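PDB 3TZL: tryptophanyl-tRNA synthetase from Campylobacter jejuni subsp. jejuni, which probably catalyses the ATP-dependent attachment of L-tryptophan to tRNA(Trp), releasing AMP and diphosphate, and works as a homodimer. Local coordinates for residues B[20-25]-B[240-245]; B[182-185]-B[191-194]; B[198-203]-B[211-216]; B[234-239]-B[249-254]. All coordinates share one frame; numbering follows the deposited sequence.

Contact 1: residues B[20-25]-B[240-245]. With ADP (adenosine-5'-diphosphate), chain I.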
loop_
_atom_site.group_PDB
_atom_site.type_symbol
_atom_site.label_atom_id
_atom_site.label_comp_id
_atom_site.label_asym_id
_atom_site.label_seq_id
_atom_site.Cartn_x
_atom_site.Cartn_y
_atom_site.Cartn_z
ATOM N N ASN B 20 14.650 18.946 -21.029
ATOM C CA ASN B 20 14.646 17.636 -20.384
ATOM C C ASN B 20 15.687 16.740 -21.024
ATOM O O ASN B 20 16.375 15.988 -20.343
ATOM C CB ASN B 20 13.268 16.979 -20.495
ATOM C CG ASN B 20 12.176 17.818 -19.876
ATOM O OD1 ASN B 20 11.248 18.242 -20.561
ATOM N ND2 ASN B 20 12.279 18.067 -18.570
ATOM N N TYR B 21 15.806 16.833 -22.344
ATOM C CA TYR B 21 16.727 15.970 -23.064
ATOM C C TYR B 21 18.179 16.275 -22.756
ATOM O O TYR B 21 18.915 15.411 -22.281
ATOM C CB TYR B 21 16.504 16.035 -24.571
ATOM C CG TYR B 21 17.452 15.114 -25.293
ATOM C CD1 TYR B 21 17.356 13.742 -25.127
ATOM C CD2 TYR B 21 18.454 15.606 -26.098
ATOM C CE1 TYR B 21 18.219 12.881 -25.747
ATOM C CE2 TYR B 21 19.331 14.745 -26.740
ATOM C CZ TYR B 21 19.202 13.379 -26.553
ATOM O OH TYR B 21 20.054 12.500 -27.172
ATOM N N PHE B 22 18.601 17.499 -23.043
ATOM C CA PHE B 22 20.009 17.843 -22.896
ATOM C C PHE B 22 20.374 18.081 -21.441
ATOM O O PHE B 22 21.550 18.067 -21.080
ATOM C CB PHE B 22 20.372 19.065 -23.757
ATOM C CG PHE B 22 20.347 18.788 -25.241
ATOM C CD1 PHE B 22 21.354 18.040 -25.833
ATOM C CD2 PHE B 22 19.311 19.262 -26.036
ATOM C CE1 PHE B 22 21.328 17.767 -27.201
ATOM C CE2 PHE B 22 19.281 19.000 -27.399
ATOM C CZ PHE B 22 20.289 18.250 -27.981
ATOM N N GLY B 23 19.357 18.295 -20.611
ATOM C CA GLY B 23 19.566 18.533 -19.193
ATOM C C GLY B 23 19.602 17.283 -18.321
ATOM O O GLY B 23 20.253 17.281 -17.278
ATOM N N ALA B 24 18.915 16.218 -18.727
ATOM C CA ALA B 24 18.870 15.016 -17.889
ATOM C C ALA B 24 18.893 13.710 -18.673
ATOM O O ALA B 24 19.642 12.790 -18.343
ATOM C CB ALA B 24 17.652 15.051 -16.979
ATOM N N ILE B 25 18.064 13.627 -19.706
ATOM C CA ILE B 25 17.838 12.351 -20.377
ATOM C C ILE B 25 19.056 11.826 -21.128
ATOM O O ILE B 25 19.374 10.644 -21.011
ATOM C CB ILE B 25 16.624 12.409 -21.301
ATOM C CG1 ILE B 25 15.369 12.642 -20.469
ATOM C CG2 ILE B 25 16.526 11.120 -22.137
ATOM C CD1 ILE B 25 14.127 12.802 -21.289
ATOM N N LYS B 240 23.520 25.418 -30.886
ATOM C CA LYS B 240 24.762 24.821 -30.381
ATOM C C LYS B 240 24.578 23.387 -29.903
ATOM O O LYS B 240 25.478 22.557 -30.048
ATOM C CB LYS B 240 25.332 25.643 -29.219
ATOM C CG LYS B 240 25.836 27.016 -29.598
ATOM C CD LYS B 240 26.181 27.837 -28.361
ATOM C CE LYS B 240 27.388 27.271 -27.624
ATOM N NZ LYS B 240 28.644 27.475 -28.397
ATOM N N LEU B 241 23.404 23.115 -29.337
ATOM C CA LEU B 241 23.090 21.835 -28.721
ATOM C C LEU B 241 23.097 20.705 -29.733
ATOM O O LEU B 241 23.300 19.541 -29.383
ATOM C CB LEU B 241 21.704 21.904 -28.072
ATOM C CG LEU B 241 21.483 22.945 -26.977
ATOM C CD1 LEU B 241 20.021 23.000 -26.593
ATOM C CD2 LEU B 241 22.337 22.609 -25.759
ATOM N N PHE B 242 22.852 21.058 -30.986
ATOM C CA PHE B 242 22.676 20.082 -32.048
ATOM C C PHE B 242 23.884 20.043 -32.978
ATOM O O PHE B 242 23.909 19.266 -33.937
ATOM C CB PHE B 242 21.414 20.420 -32.860
ATOM C CG PHE B 242 20.153 20.501 -32.025
ATOM C CD1 PHE B 242 19.366 19.373 -31.812
ATOM C CD2 PHE B 242 19.757 21.705 -31.459
ATOM C CE1 PHE B 242 18.216 19.446 -31.055
ATOM C CE2 PHE B 242 18.600 21.782 -30.692
ATOM C CZ PHE B 242 17.833 20.658 -30.496
ATOM N N LEU B 243 24.873 20.892 -32.699
ATOM C CA LEU B 243 26.050 21.027 -33.553
ATOM C C LEU B 243 27.341 20.633 -32.833
ATOM O O LEU B 243 27.524 20.931 -31.650
ATOM C CB LEU B 243 26.175 22.460 -34.080
ATOM C CG LEU B 243 25.140 22.963 -35.096
ATOM C CD1 LEU B 243 25.268 24.458 -35.310
ATOM C CD2 LEU B 243 25.262 22.230 -36.428
ATOM N N ASP B 244 28.228 19.959 -33.562
ATOM C CA ASP B 244 29.581 19.674 -33.088
ATOM C C ASP B 244 30.402 20.953 -33.166
ATOM O O ASP B 244 29.923 21.965 -33.675
ATOM C CB ASP B 244 30.230 18.582 -33.942
ATOM C CG ASP B 244 30.067 18.831 -35.431
ATOM O OD1 ASP B 244 28.967 19.262 -35.849
ATOM O OD2 ASP B 244 31.032 18.597 -36.185
ATOM N N GLU B 245 31.639 20.911 -32.680
ATOM C CA GLU B 245 32.457 22.118 -32.601
ATOM C C GLU B 245 32.642 22.821 -33.952
ATOM O O GLU B 245 32.601 24.052 -34.030
ATOM C CB GLU B 245 33.813 21.823 -31.947
ATOM C CG GLU B 245 34.668 23.070 -31.735
ATOM C CD GLU B 245 35.420 23.057 -30.416
ATOM O OE1 GLU B 245 35.278 22.065 -29.668
ATOM O OE2 GLU B 245 36.145 24.037 -30.125
HETATM P PB ADP I . 9.836 22.096 -16.194
HETATM O O1B ADP I . 9.700 22.448 -17.649
HETATM O O2B ADP I . 8.632 21.386 -15.625
HETATM O O3B ADP I . 10.361 23.198 -15.295
HETATM P PA ADP I . 10.865 19.559 -15.490
HETATM O O1A ADP I . 10.182 18.616 -16.448
HETATM O O2A ADP I . 10.286 19.741 -14.102
HETATM O O3A ADP I . 10.997 20.989 -16.242
HETATM O "O5'" ADP I . 12.407 19.098 -15.342
HETATM C "C5'" ADP I . 12.758 17.716 -15.251
HETATM C "C4'" ADP I . 14.270 17.559 -15.382
HETATM O "O4'" ADP I . 14.731 18.068 -16.637
HETATM C "C3'" ADP I . 15.000 18.318 -14.289
HETATM O "O3'" ADP I . 15.541 17.379 -13.357
HETATM C "C2'" ADP I . 16.110 19.085 -14.980
HETATM O "O2'" ADP I . 17.384 18.510 -14.670
HETATM C "C1'" ADP I . 15.869 18.920 -16.468
HETATM N N9 ADP I . 15.610 20.243 -17.101
HETATM C C8 ADP I . 14.401 20.816 -17.287
HETATM N N7 ADP I . 14.506 22.023 -17.904
HETATM C C5 ADP I . 15.816 22.233 -18.125
HETATM C C6 ADP I . 16.625 23.309 -18.741
HETATM N N6 ADP I . 16.028 24.418 -19.247
HETATM N N1 ADP I . 17.968 23.141 -18.776
HETATM C C2 ADP I . 18.563 22.041 -18.268
HETATM N N3 ADP I . 17.892 21.023 -17.694
HETATM C C4 ADP I . 16.540 21.063 -17.596
#
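Phe-22 and Phe-242 form a T-shaped aromatic contact at the protein surface, between helix 18-30 and the turn that joins helix 234-239 to helix 245-257. The edge of Phe-22 meets the face of Phe-242, with centroids 5.2 Å apart and ring planes at 87°. Leu-241 adds a CH-pi contact: its CB stands 3.9 Å from the Phe-22 centroid, 15° off the ring normal, while Leu-241 CD1 reaches Phe-22 CD2 at 3.8 Å. Tyr-21 CD2 lies against the opposite face, so the Phe-22 ring is sandwiched. With CG anti to the carbonyl carbon (chi1 -69°), the ring leans out from the helix onto the turn.

The same helix carries the end of the HIGH-like signature of class I synthetases and bears on the nucleotide. Asn-20 ND2 donates to ADP twice, to O1A at 3.0 Å and to the ribose O4' at 3.1 Å, while Asn-20 OD1 accepts from His-17 N, which fixes the amide's orientation. Gly-23 has no side chain, and its CA comes within 3.4 Å of ADP N3. The side chain of Val-185 also touches Phe-22 and so links this aromatic group to the adenine-binding loop.

Contact 2: residues B[182-185]-B[191-194]. With ADP (adenosine-5'-diphosphate), chain I.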
loop_
_atom_site.group_PDB
_atom_site.type_symbol
_atom_site.label_atom_id
_atom_site.label_comp_id
_atom_site.label_asym_id
_atom_site.label_seq_id
_atom_site.Cartn_x
_atom_site.Cartn_y
_atom_site.Cartn_z
ATOM N N VAL B 182 24.650 20.642 -14.602
ATOM C CA VAL B 182 24.477 20.598 -16.049
ATOM C C VAL B 182 24.127 21.948 -16.690
ATOM O O VAL B 182 23.346 22.734 -16.142
ATOM C CB VAL B 182 23.466 19.505 -16.457
ATOM C CG1 VAL B 182 22.032 19.955 -16.173
ATOM C CG2 VAL B 182 23.659 19.139 -17.917
ATOM N N ALA B 183 24.742 22.212 -17.842
ATOM C CA ALA B 183 24.534 23.455 -18.575
ATOM C C ALA B 183 23.055 23.660 -18.848
ATOM O O ALA B 183 22.391 22.792 -19.413
ATOM C CB ALA B 183 25.323 23.448 -19.880
ATOM N N VAL B 184 22.546 24.809 -18.425
ATOM C CA VAL B 184 21.134 25.110 -18.556
ATOM C C VAL B 184 20.786 25.293 -20.031
ATOM O O VAL B 184 21.633 25.691 -20.837
ATOM C CB VAL B 184 20.769 26.368 -17.744
ATOM C CG1 VAL B 184 19.263 26.503 -17.590
ATOM C CG2 VAL B 184 21.422 26.303 -16.378
ATOM N N VAL B 185 19.547 24.963 -20.380
ATOM C CA VAL B 185 19.049 25.139 -21.730
ATOM C C VAL B 185 18.153 26.363 -21.769
ATOM O O VAL B 185 17.192 26.481 -20.996
ATOM C CB VAL B 185 18.255 23.899 -22.215
ATOM C CG1 VAL B 185 17.403 24.247 -23.424
ATOM C CG2 VAL B 185 19.203 22.748 -22.532
ATOM N N ALA B 191 14.911 33.081 -20.988
ATOM C CA ALA B 191 14.895 32.513 -19.646
ATOM C C ALA B 191 15.090 31.009 -19.729
ATOM O O ALA B 191 14.874 30.417 -20.786
ATOM C CB ALA B 191 13.586 32.840 -18.950
ATOM N N LYS B 192 15.501 30.397 -18.622
ATOM C CA LYS B 192 15.650 28.945 -18.554
ATOM C C LYS B 192 14.413 28.277 -19.115
ATOM O O LYS B 192 13.300 28.622 -18.727
ATOM C CB LYS B 192 15.865 28.495 -17.111
ATOM C CG LYS B 192 15.636 27.013 -16.871
ATOM C CD LYS B 192 15.890 26.632 -15.412
ATOM C CE LYS B 192 15.712 25.131 -15.195
ATOM N NZ LYS B 192 16.562 24.632 -14.076
HETATM N N MSE B 193 14.604 27.352 -20.053
HETATM C CA MSE B 193 13.477 26.644 -20.653
HETATM C C MSE B 193 12.744 25.840 -19.591
HETATM O O MSE B 193 13.360 25.072 -18.852
HETATM C CB MSE B 193 13.940 25.712 -21.778
HETATM C CG MSE B 193 12.809 25.059 -22.545
HETATM SE SE MSE B 193 13.393 23.911 -24.041
HETATM C CE MSE B 193 14.196 25.288 -25.188
ATOM N N SER B 194 11.434 26.035 -19.518
ATOM C CA SER B 194 10.585 25.247 -18.626
ATOM C C SER B 194 9.128 25.349 -19.066
ATOM O O SER B 194 8.740 26.311 -19.735
ATOM C CB SER B 194 10.718 25.707 -17.174
ATOM O OG SER B 194 9.863 26.803 -16.919
HETATM P PB ADP I . 9.836 22.096 -16.194
HETATM O O1B ADP I . 9.700 22.448 -17.649
HETATM O O2B ADP I . 8.632 21.386 -15.625
HETATM O O3B ADP I . 10.361 23.198 -15.295
HETATM P PA ADP I . 10.865 19.559 -15.490
HETATM O O1A ADP I . 10.182 18.616 -16.448
HETATM O O2A ADP I . 10.286 19.741 -14.102
HETATM O O3A ADP I . 10.997 20.989 -16.242
HETATM O "O5'" ADP I . 12.407 19.098 -15.342
HETATM C "C5'" ADP I . 12.758 17.716 -15.251
HETATM C "C4'" ADP I . 14.270 17.559 -15.382
HETATM O "O4'" ADP I . 14.731 18.068 -16.637
HETATM C "C3'" ADP I . 15.000 18.318 -14.289
HETATM O "O3'" ADP I . 15.541 17.379 -13.357
HETATM C "C2'" ADP I . 16.110 19.085 -14.980
HETATM O "O2'" ADP I . 17.384 18.510 -14.670
HETATM C "C1'" ADP I . 15.869 18.920 -16.468
HETATM N N9 ADP I . 15.610 20.243 -17.101
HETATM C C8 ADP I . 14.401 20.816 -17.287
HETATM N N7 ADP I . 14.506 22.023 -17.904
HETATM C C5 ADP I . 15.816 22.233 -18.125
HETATM C C6 ADP I . 16.625 23.309 -18.741
HETATM N N6 ADP I . 16.028 24.418 -19.247
HETATM N N1 ADP I . 17.968 23.141 -18.776
HETATM C C2 ADP I . 18.563 22.041 -18.268
HETATM N N3 ADP I . 17.892 21.023 -17.694
HETATM C C4 ADP I . 16.540 21.063 -17.596
#
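Val-185 and Met-193 pair through their backbones to bring the adenine-binding loop 182-185 against the KMSKS motif of this class I synthetase. Met-193 N donates to Val-185 O at 2.9 Å, nearly straight at 171° and in the carbonyl plane. The same carbonyl oxygen also accepts from the adenine amino group N6, and Val-185 N donates to ADP N1 at 2.9 Å. On Val-185 alone, then, N1 accepts and N6 donates, the pattern used on the Watson-Crick edge of adenine. Met-193 O takes the other amino hydrogen, 2.8 Å from ADP N6, so each segment engages one of the two.

Lys-192 runs out as an extended chain, its CG anti to the backbone N (chi1 163°). CB lies beside Val-184 CG1. CG touches both that methyl, at 3.7 Å, and ADP N6, at 3.5 Å. CD still touches Val-184 CG1. CE then passes over the C5-C6 bond of the adenine, 4.1 Å from ADP C6, and leaves NZ above the six-membered ring. Lys-192 and Val-184 cross at about a right angle.

Met-193, a selenomethionine, takes the other direction, side by side with Val-185 and toward Ile-18 of helix 18-30. The Asn-199 side-chain amide ties the motif down: OD1 accepts from Ser-194 N and ND2 donates to Lys-192 O. At the end of the Met-193 chain, bent at chi3, the CE methyl rests 3.8 Å from Val-185 CG1.

Contact 3: residues B[198-203]-B[211-216]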
loop_
_atom_site.group_PDB
_atom_site.type_symbol
_atom_site.label_atom_id
_atom_site.label_comp_id
_atom_site.label_asym_id
_atom_site.label_seq_id
_atom_site.Cartn_x
_atom_site.Cartn_y
_atom_site.Cartn_z
ATOM N N GLN B 198 6.232 28.457 -20.566
ATOM C CA GLN B 198 5.747 28.286 -21.936
ATOM C C GLN B 198 6.777 28.796 -22.943
ATOM O O GLN B 198 6.444 29.464 -23.933
ATOM C CB GLN B 198 4.396 28.983 -22.131
ATOM C CG GLN B 198 3.327 28.568 -21.121
ATOM C CD GLN B 198 2.094 29.453 -21.188
ATOM O OE1 GLN B 198 2.127 30.617 -20.786
ATOM N NE2 GLN B 198 1.002 28.906 -21.708
ATOM N N ASN B 199 8.037 28.481 -22.676
ATOM C CA ASN B 199 9.120 28.917 -23.535
ATOM C C ASN B 199 9.869 27.721 -24.124
ATOM O O ASN B 199 11.064 27.812 -24.415
ATOM C CB ASN B 199 10.075 29.825 -22.749
ATOM C CG ASN B 199 10.784 29.097 -21.619
ATOM O OD1 ASN B 199 10.523 27.920 -21.344
ATOM N ND2 ASN B 199 11.704 29.796 -20.963
ATOM N N THR B 200 9.167 26.599 -24.281
ATOM C CA THR B 200 9.828 25.336 -24.592
ATOM C C THR B 200 9.979 25.061 -26.088
ATOM O O THR B 200 9.322 25.662 -26.917
ATOM C CB THR B 200 9.109 24.129 -23.918
ATOM O OG1 THR B 200 7.820 23.931 -24.509
ATOM C CG2 THR B 200 8.930 24.375 -22.434
ATOM N N ILE B 201 10.877 24.144 -26.412
ATOM C CA ILE B 201 10.921 23.528 -27.728
ATOM C C ILE B 201 10.759 22.030 -27.506
ATOM O O ILE B 201 11.613 21.387 -26.889
ATOM C CB ILE B 201 12.225 23.834 -28.452
ATOM C CG1 ILE B 201 12.248 25.297 -28.882
ATOM C CG2 ILE B 201 12.383 22.945 -29.682
ATOM C CD1 ILE B 201 13.592 25.746 -29.387
ATOM N N ASP B 202 9.637 21.496 -27.982
ATOM C CA ASP B 202 9.251 20.115 -27.706
ATOM C C ASP B 202 9.879 19.124 -28.687
ATOM O O ASP B 202 10.206 19.467 -29.830
ATOM C CB ASP B 202 7.720 19.974 -27.690
ATOM C CG ASP B 202 7.059 20.895 -26.668
ATOM O OD1 ASP B 202 7.679 21.193 -25.631
ATOM O OD2 ASP B 202 5.916 21.333 -26.910
ATOM N N ILE B 203 10.043 17.893 -28.216
ATOM C CA ILE B 203 10.738 16.850 -28.954
ATOM C C ILE B 203 9.794 16.080 -29.854
ATOM O O ILE B 203 10.143 15.734 -30.978
ATOM C CB ILE B 203 11.367 15.846 -27.985
ATOM C CG1 ILE B 203 12.459 16.533 -27.165
ATOM C CG2 ILE B 203 11.918 14.649 -28.734
ATOM C CD1 ILE B 203 13.089 15.634 -26.130
ATOM N N LYS B 211 7.820 24.527 -35.711
ATOM C CA LYS B 211 7.944 25.779 -36.460
ATOM C C LYS B 211 7.425 26.960 -35.640
ATOM O O LYS B 211 8.053 28.016 -35.579
ATOM C CB LYS B 211 7.197 25.681 -37.795
ATOM C CG LYS B 211 7.482 26.820 -38.772
ATOM C CD LYS B 211 6.637 26.693 -40.037
ATOM C CE LYS B 211 6.913 27.825 -41.030
ATOM N NZ LYS B 211 5.804 27.986 -42.017
ATOM N N LYS B 212 6.284 26.755 -34.992
ATOM C CA LYS B 212 5.639 27.772 -34.170
ATOM C C LYS B 212 6.512 28.138 -32.968
ATOM O O LYS B 212 6.715 29.314 -32.666
ATOM C CB LYS B 212 4.278 27.245 -33.703
ATOM C CG LYS B 212 3.312 28.285 -33.163
ATOM C CD LYS B 212 2.016 27.616 -32.686
ATOM C CE LYS B 212 2.271 26.685 -31.480
ATOM N NZ LYS B 212 1.055 25.935 -31.009
ATOM N N GLN B 213 7.039 27.124 -32.292
ATOM C CA GLN B 213 7.868 27.345 -31.114
ATOM C C GLN B 213 9.165 28.042 -31.479
ATOM O O GLN B 213 9.586 28.979 -30.805
ATOM C CB GLN B 213 8.140 26.023 -30.407
ATOM C CG GLN B 213 6.873 25.463 -29.790
ATOM C CD GLN B 213 7.061 24.130 -29.099
ATOM O OE1 GLN B 213 8.056 23.422 -29.311
ATOM N NE2 GLN B 213 6.093 23.775 -28.264
ATOM N N ILE B 214 9.791 27.588 -32.557
ATOM C CA ILE B 214 11.054 28.168 -32.986
ATOM C C ILE B 214 10.852 29.601 -33.457
ATOM O O ILE B 214 11.683 30.465 -33.206
ATOM C CB ILE B 214 11.718 27.301 -34.065
ATOM C CG1 ILE B 214 12.351 26.059 -33.417
ATOM C CG2 ILE B 214 12.779 28.067 -34.788
ATOM C CD1 ILE B 214 12.863 25.075 -34.414
ATOM N N SER B 215 9.727 29.858 -34.117
ATOM C CA SER B 215 9.422 31.198 -34.613
ATOM C C SER B 215 9.352 32.204 -33.476
ATOM O O SER B 215 9.663 33.377 -33.655
ATOM C CB SER B 215 8.097 31.198 -35.370
ATOM O OG SER B 215 8.287 31.565 -36.722
ATOM N N SER B 216 8.954 31.725 -32.303
ATOM C CA SER B 216 8.743 32.575 -31.141
ATOM C C SER B 216 10.033 32.951 -30.449
ATOM O O SER B 216 10.011 33.714 -29.487
ATOM C CB SER B 216 7.828 31.878 -30.129
ATOM O OG SER B 216 8.526 30.865 -29.411
#
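The segment leaving the KMSKS loop is fastened to helix 207-215 by one side-chain amide, that of Gln-213, which grips Asp-202 through both of its polar atoms. Gln-213 OE1 accepts from Asp-202 N at 2.8 Å, the donor tilted 18° from the carbonyl plane. Gln-213 NE2 donates to Asp-202 OD2, also at 2.8 Å and almost straight at 169°. The carboxylate is not met edge-on: NE2 approaches OD2 from above the carboxylate plane, although OD2 lies close to the amide plane. The two flat groups are accordingly turned 78° against each other.

Beyond CG the glutamine chain is extended, which carries the amide from the helix across the backbone of Thr-200 and Ile-201. Its CD passes 3.5 Å from Thr-200 O, and OE1 sits 3.3 Å from Ile-201 CA. This loop-to-helix joint follows the KMSKS motif in the chain, and its loop runs alongside the HIGH region: Ile-201 and Ile-203 make backbone hydrogen bonds with Ile-18 and Leu-16, and the side chains of Thr-200 and Asp-202 touch His-17.

A second donor reaches the buried carboxylate from within its own segment: Thr-200 OG1 bonds Asp-202 OD1 at 3.0 Å, on the syn side. Two donors thus restrain the carboxylate's rotation. Next to these bonds, Ile-201 CD1 packs on Ile-214 CG1 at 4.2 Å, and Ile-214 continues onto Leu-269 of helix 262-276.

Contact 4: residues B[234-239]-B[249-254]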
loop_
_atom_site.group_PDB
_atom_site.type_symbol
_atom_site.label_atom_id
_atom_site.label_comp_id
_atom_site.label_asym_id
_atom_site.label_seq_id
_atom_site.Cartn_x
_atom_site.Cartn_y
_atom_site.Cartn_z
ATOM N N ASN B 234 19.667 33.737 -29.065
ATOM C CA ASN B 234 19.058 32.527 -28.546
ATOM C C ASN B 234 18.901 31.456 -29.610
ATOM O O ASN B 234 18.851 30.268 -29.296
ATOM C CB ASN B 234 17.712 32.836 -27.891
ATOM C CG ASN B 234 17.853 33.746 -26.690
ATOM O OD1 ASN B 234 18.822 33.647 -25.934
ATOM N ND2 ASN B 234 16.903 34.655 -26.521
ATOM N N ILE B 235 18.808 31.866 -30.870
ATOM C CA ILE B 235 18.801 30.885 -31.942
ATOM C C ILE B 235 20.148 30.172 -31.892
ATOM O O ILE B 235 20.223 28.953 -31.829
ATOM C CB ILE B 235 18.627 31.527 -33.332
ATOM C CG1 ILE B 235 17.434 32.479 -33.356
ATOM C CG2 ILE B 235 18.455 30.458 -34.390
ATOM C CD1 ILE B 235 17.388 33.324 -34.609
ATOM N N PHE B 236 21.223 30.946 -31.889
ATOM C CA PHE B 236 22.545 30.342 -31.871
ATOM C C PHE B 236 22.751 29.478 -30.626
ATOM O O PHE B 236 23.180 28.335 -30.742
ATOM C CB PHE B 236 23.643 31.389 -31.983
ATOM C CG PHE B 236 25.013 30.800 -32.122
ATOM C CD1 PHE B 236 25.524 30.494 -33.377
ATOM C CD2 PHE B 236 25.790 30.546 -31.002
ATOM C CE1 PHE B 236 26.785 29.946 -33.509
ATOM C CE2 PHE B 236 27.051 30.000 -31.129
ATOM C CZ PHE B 236 27.550 29.696 -32.381
ATOM N N LYS B 237 22.429 30.021 -29.453
ATOM C CA LYS B 237 22.581 29.289 -28.198
ATOM C C LYS B 237 21.849 27.946 -28.227
ATOM O O LYS B 237 22.357 26.946 -27.720
ATOM C CB LYS B 237 22.071 30.114 -27.020
ATOM C CG LYS B 237 22.915 31.320 -26.667
ATOM C CD LYS B 237 22.290 32.073 -25.497
ATOM C CE LYS B 237 23.262 33.070 -24.877
ATOM N NZ LYS B 237 23.812 34.034 -25.874
ATOM N N ILE B 238 20.658 27.924 -28.817
ATOM C CA ILE B 238 19.907 26.683 -28.950
ATOM C C ILE B 238 20.461 25.777 -30.061
ATOM O O ILE B 238 20.493 24.555 -29.914
ATOM C CB ILE B 238 18.408 26.950 -29.175
ATOM C CG1 ILE B 238 17.807 27.643 -27.951
ATOM C CG2 ILE B 238 17.646 25.644 -29.434
ATOM C CD1 ILE B 238 16.429 28.183 -28.208
ATOM N N ALA B 239 20.914 26.372 -31.159
ATOM C CA ALA B 239 21.500 25.589 -32.245
ATOM C C ALA B 239 22.742 24.818 -31.788
ATOM O O ALA B 239 22.978 23.702 -32.250
ATOM C CB ALA B 239 21.835 26.473 -33.428
ATOM N N LYS B 249 31.067 26.296 -35.537
ATOM C CA LYS B 249 32.005 27.187 -36.198
ATOM C C LYS B 249 31.480 27.619 -37.567
ATOM O O LYS B 249 31.564 28.797 -37.926
ATOM C CB LYS B 249 33.361 26.500 -36.332
ATOM C CG LYS B 249 34.449 27.426 -36.818
ATOM C CD LYS B 249 34.469 28.702 -35.987
ATOM C CE LYS B 249 35.407 29.718 -36.606
ATOM N NZ LYS B 249 35.549 30.963 -35.787
ATOM N N GLU B 250 30.943 26.675 -38.334
ATOM C CA GLU B 250 30.378 27.019 -39.637
ATOM C C GLU B 250 29.157 27.935 -39.503
ATOM O O GLU B 250 28.972 28.844 -40.312
ATOM C CB GLU B 250 30.049 25.764 -40.449
ATOM C CG GLU B 250 31.279 25.040 -40.973
ATOM C CD GLU B 250 30.945 23.760 -41.721
ATOM O OE1 GLU B 250 29.768 23.333 -41.680
ATOM O OE2 GLU B 250 31.866 23.182 -42.343
ATOM N N LEU B 251 28.332 27.708 -38.483
ATOM C CA LEU B 251 27.216 28.622 -38.209
ATOM C C LEU B 251 27.720 30.002 -37.784
ATOM O O LEU B 251 27.239 31.032 -38.254
ATOM C CB LEU B 251 26.283 28.058 -37.137
ATOM C CG LEU B 251 25.074 28.907 -36.712
ATOM C CD1 LEU B 251 24.214 29.243 -37.913
ATOM C CD2 LEU B 251 24.229 28.154 -35.715
ATOM N N GLN B 252 28.694 30.015 -36.885
ATOM C CA GLN B 252 29.259 31.267 -36.399
ATOM C C GLN B 252 29.850 32.103 -37.527
ATOM O O GLN B 252 29.797 33.335 -37.492
ATOM C CB GLN B 252 30.314 30.966 -35.344
ATOM C CG GLN B 252 31.027 32.176 -34.788
ATOM C CD GLN B 252 32.069 31.771 -33.761
ATOM O OE1 GLN B 252 32.030 30.647 -33.225
ATOM N NE2 GLN B 252 33.011 32.671 -33.481
ATOM N N ILE B 253 30.402 31.427 -38.529
ATOM C CA ILE B 253 30.966 32.120 -39.680
ATOM C C ILE B 253 29.821 32.788 -40.422
ATOM O O ILE B 253 29.955 33.920 -40.899
ATOM C CB ILE B 253 31.708 31.144 -40.615
ATOM C CG1 ILE B 253 33.068 30.762 -40.022
ATOM C CG2 ILE B 253 31.891 31.733 -42.000
ATOM C CD1 ILE B 253 33.658 29.490 -40.618
ATOM N N ARG B 254 28.689 32.086 -40.497
ATOM C CA ARG B 254 27.504 32.607 -41.173
ATOM C C ARG B 254 26.959 33.839 -40.453
ATOM O O ARG B 254 26.542 34.803 -41.100
ATOM C CB ARG B 254 26.439 31.511 -41.320
ATOM C CG ARG B 254 26.795 30.475 -42.380
ATOM C CD ARG B 254 25.933 29.228 -42.266
ATOM N NE ARG B 254 24.531 29.488 -42.571
ATOM C CZ ARG B 254 23.561 28.591 -42.420
ATOM N NH1 ARG B 254 23.840 27.370 -41.972
ATOM N NH2 ARG B 254 22.308 28.915 -42.716
#
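Helices 234-239 and 245-257 run antiparallel, the axes of segments 234-239 and 249-254 approaching to 11.1 Å at 168° between their N-to-C directions. They form a helical hairpin in the alpha-helical part of the chain that follows the KMSKS loop. A separation this wide leaves the backbones apart, and no hydrogen bond crosses; large side chains bridge the gap.

Phe-236 and Leu-251 do most of this: the two side chains reach out from their helices and overlap alongside one another, pointing in opposite directions. A chi1 of -174° sets the Phe-236 ring opposite its own amide nitrogen and throws it toward the partner helix. Leu-251 meets it obliquely with two atoms: CD2 lies 3.6 Å from Phe-236 CD1, and CG lies 3.8 Å from Phe-236 CE1. Farther along the ring, the edge faces the backbone of the next residue, with Phe-236 CE1 3.9 Å from Gln-252 N. Gln-252 CB also flanks CE1, while Gln-252 NE2 is hydrogen-bonded to Glu-256 OE1.

Other aromatic groups frame the phenyl ring, His-230 and Tyr-255 both meeting it edge-to-face. Leu-251 in turn rests on Tyr-268 of helix 262-276, so the hairpin packs against the next helix through the same leucine. Arg-254 has a cation-pi contact with that Tyr-268 and a salt bridge to Glu-260. One turn after Phe-236 along the helix, the Ala-239 CB methyl meets the same leucine branch, 3.7 Å from Leu-251 CD2.

Overall arrangement
Along the chain, contact 1 joins helix 18-30 to the turn 240-245, and contacts 2 and 3 close in series between those two segments; contact 4 overlaps it in order, the turn lying between its two helices. Contacts 1 and 2, with centres 11 Å apart, share ADP, and the centre of contact 3 lies 14 Å from that of contact 2. Together these three gather the HIGH helix and the KMSKS loop around the nucleotide. Contact 4, the farthest from the chain's centre at 28 Å, belongs to the helical region beyond; it touches contact 3 through Ile-201 and Ile-238, and contact 1 through Leu-243 and Leu-251, so packing is continuous from the adenine site to the hairpin.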